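Local coordinates for adenine phosphoribosyltransferase (Leishmania donovani, PDB 1QB7), which probably makes AMP in purine salvage by transferring the phosphoribosyl group of 5-phospho-alpha-D-ribose 1-diphosphate onto adenine, at residues A56-D59 and F60-R64. Residues are numbered along the deposited sequence; the frame is centred on the assembly and turned at random.
Sequences AIRD and FLVQR
Ile57 and Leu61, one helical turn apart, run alongside each other off the same side of the helix. The touch is between methyls, Ile57 CG2 to Leu61 CD1 at 3.9 Å. The extended Leu61 chain (chi2 177°) carries CD1 alongside Ile57 CG2. Beneath them runs the i to i+4 bond from Leu61 N to Ile57 O, 3.0 Å and nearly straight. Phe60, Val62 and Gln63 bond back in the same way to Ala56, Arg58 and Asp59.

Arg58 and Val62 form a second pair. Arg58 CD rests against Val62 CG2 at 3.7 Å. Arg58 CG is anti to the amide nitrogen, and the chain then bends at chi2 (-78°) and chi3 (-52°). This turns the guanidinium back to the carboxylate of the next residue. Arg58 NE and Arg58 NH2 both donate to Asp59 OD1, each at 2.9 Å, as part of a salt bridge. They come side-on from one face of the carboxylate, which lies at the edge of the guanidinium. Two bonds to a single oxygen should limit rotation of the guanidinium. On the outer side, Gln63 packs its CG over Asp59 O at 3.1 Å.

This is one continuous stretch of helix 51-67 in the phosphoribosyltransferase domain. Leu61 and Val62 pack on Ile89 of helix 86-93, while Ala56, Ile57 and Phe60 meet Leu18 of helix 17-25. Arg58 NH1 makes a salt bridge with Glu92 of the second subunit, so Arg58 takes the contact to the dimer interface. Beyond the pairs, Arg64 is salt-bridged to Glu170 on strand 167-173 of the central sheet.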
ATOM      1  N   ALA A  56      -0.694 -12.525  12.360  1.00 16.47           N
ATOM      2  CA  ALA A  56      -1.880 -12.697  13.195  1.00 17.01           C
ATOM      3  C   ALA A  56      -3.091 -11.999  12.576  1.00 15.85           C
ATOM      4  O   ALA A  56      -4.198 -12.538  12.591  1.00 17.03           O
ATOM      5  CB  ALA A  56      -1.620 -12.179  14.602  1.00 17.12           C
ATOM      6  N   ILE A  57      -2.874 -10.806  12.024  1.00 14.85           N
ATOM      7  CA  ILE A  57      -3.942 -10.041  11.379  1.00 14.14           C
ATOM      8  C   ILE A  57      -4.405 -10.789  10.133  1.00 16.11           C
ATOM      9  O   ILE A  57      -5.602 -10.978   9.916  1.00 16.04           O
ATOM     10  CB  ILE A  57      -3.453  -8.648  10.946  1.00 14.13           C
ATOM     11  CG1 ILE A  57      -3.128  -7.797  12.172  1.00 12.14           C
ATOM     12  CG2 ILE A  57      -4.494  -7.973  10.061  1.00 14.37           C
ATOM     13  CD1 ILE A  57      -2.398  -6.527  11.845  1.00 13.85           C
ATOM     14  N   ARG A  58      -3.442 -11.215   9.320  1.00 16.83           N
ATOM     15  CA  ARG A  58      -3.724 -11.946   8.090  1.00 16.70           C
ATOM     16  C   ARG A  58      -4.530 -13.215   8.392  1.00 17.05           C
ATOM     17  O   ARG A  58      -5.577 -13.451   7.790  1.00 17.99           O
ATOM     18  CB  ARG A  58      -2.405 -12.301   7.398  1.00 15.89           C
ATOM     19  CG  ARG A  58      -2.524 -12.792   5.968  1.00 16.21           C
ATOM     20  CD  ARG A  58      -2.967 -14.244   5.880  1.00 17.53           C
ATOM     21  NE  ARG A  58      -2.134 -15.121   6.698  1.00 20.32           N
ATOM     22  CZ  ARG A  58      -0.950 -15.610   6.329  1.00 21.64           C
ATOM     23  NH1 ARG A  58      -0.441 -15.321   5.137  1.00 19.20           N
ATOM     24  NH2 ARG A  58      -0.277 -16.400   7.157  1.00 21.30           N
ATOM     25  N   ASP A  59      -4.045 -14.016   9.336  1.00 16.90           N
ATOM     26  CA  ASP A  59      -4.719 -15.262   9.707  1.00 18.16           C
ATOM     27  C   ASP A  59      -6.140 -15.046  10.209  1.00 16.60           C
ATOM     28  O   ASP A  59      -7.062 -15.736   9.786  1.00 16.92           O
ATOM     29  CB  ASP A  59      -3.922 -16.020  10.777  1.00 17.11           C
ATOM     30  CG  ASP A  59      -2.622 -16.589  10.253  1.00 16.14           C
ATOM     31  OD1 ASP A  59      -2.474 -16.749   9.028  1.00 19.14           O
ATOM     32  OD2 ASP A  59      -1.741 -16.891  11.080  1.00 20.48           O
ATOM     33  N   PHE A  60      -6.306 -14.083  11.110  1.00 17.68           N
ATOM     34  CA  PHE A  60      -7.609 -13.785  11.684  1.00 18.57           C
ATOM     35  C   PHE A  60      -8.649 -13.358  10.643  1.00 18.73           C
ATOM     36  O   PHE A  60      -9.725 -13.950  10.558  1.00 18.40           O
ATOM     37  CB  PHE A  60      -7.479 -12.722  12.782  1.00 18.39           C
ATOM     38  CG  PHE A  60      -8.778 -12.402  13.470  1.00 20.92           C
ATOM     39  CD1 PHE A  60      -9.189 -13.133  14.584  1.00 22.01           C
ATOM     40  CD2 PHE A  60      -9.615 -11.402  12.979  1.00 21.38           C
ATOM     41  CE1 PHE A  60     -10.417 -12.876  15.196  1.00 20.36           C
ATOM     42  CE2 PHE A  60     -10.846 -11.139  13.583  1.00 22.11           C
ATOM     43  CZ  PHE A  60     -11.244 -11.882  14.695  1.00 21.75           C
ATOM     44  N   LEU A  61      -8.324 -12.339   9.848  1.00 17.81           N
ATOM     45  CA  LEU A  61      -9.254 -11.838   8.838  1.00 15.64           C
ATOM     46  C   LEU A  61      -9.551 -12.846   7.730  1.00 16.78           C
ATOM     47  O   LEU A  61     -10.684 -12.938   7.257  1.00 17.99           O
ATOM     48  CB  LEU A  61      -8.765 -10.500   8.278  1.00 14.49           C
ATOM     49  CG  LEU A  61      -8.788  -9.382   9.331  1.00 16.72           C
ATOM     50  CD1 LEU A  61      -8.220  -8.086   8.772  1.00 15.73           C
ATOM     51  CD2 LEU A  61     -10.211  -9.166   9.824  1.00 15.49           C
ATOM     52  N   VAL A  62      -8.546 -13.623   7.332  1.00 17.05           N
ATOM     53  CA  VAL A  62      -8.760 -14.644   6.309  1.00 18.23           C
ATOM     54  C   VAL A  62      -9.771 -15.666   6.848  1.00 18.37           C
ATOM     55  O   VAL A  62     -10.741 -16.004   6.166  1.00 19.72           O
ATOM     56  CB  VAL A  62      -7.430 -15.344   5.913  1.00 18.58           C
ATOM     57  CG1 VAL A  62      -7.710 -16.605   5.102  1.00 18.07           C
ATOM     58  CG2 VAL A  62      -6.561 -14.385   5.096  1.00 18.31           C
ATOM     59  N   GLN A  63      -9.571 -16.112   8.089  1.00 19.53           N
ATOM     60  CA  GLN A  63     -10.478 -17.076   8.720  1.00 22.33           C
ATOM     61  C   GLN A  63     -11.878 -16.491   8.809  1.00 22.03           C
ATOM     62  O   GLN A  63     -12.869 -17.169   8.530  1.00 23.17           O
ATOM     63  CB  GLN A  63      -9.986 -17.447  10.116  1.00 25.26           C
ATOM     64  CG  GLN A  63      -8.771 -18.356  10.102  1.00 35.09           C
ATOM     65  CD  GLN A  63      -8.005 -18.341  11.412  1.00 40.99           C
ATOM     66  OE1 GLN A  63      -8.472 -17.790  12.413  1.00 44.05           O
ATOM     67  NE2 GLN A  63      -6.809 -18.930  11.407  1.00 41.94           N
ATOM     68  N   ARG A  64     -11.946 -15.210   9.146  1.00 20.15           N
ATOM     69  CA  ARG A  64     -13.220 -14.531   9.264  1.00 18.92           C
ATOM     70  C   ARG A  64     -14.008 -14.577   7.964  1.00 19.74           C
ATOM     71  O   ARG A  64     -15.165 -14.992   7.951  1.00 21.73           O
ATOM     72  CB  ARG A  64     -13.011 -13.080   9.691  1.00 17.66           C
ATOM     73  CG  ARG A  64     -14.286 -12.283   9.751  1.00 14.81           C
ATOM     74  CD  ARG A  64     -14.014 -10.876  10.205  1.00 16.04           C
ATOM     75  NE  ARG A  64     -15.238 -10.087  10.272  1.00 17.20           N
ATOM     76  CZ  ARG A  64     -16.154 -10.194  11.231  1.00 17.14           C
ATOM     77  NH1 ARG A  64     -15.987 -11.058  12.223  1.00 16.29           N
ATOM     78  NH2 ARG A  64     -17.236  -9.425  11.199  1.00 17.29           N
TER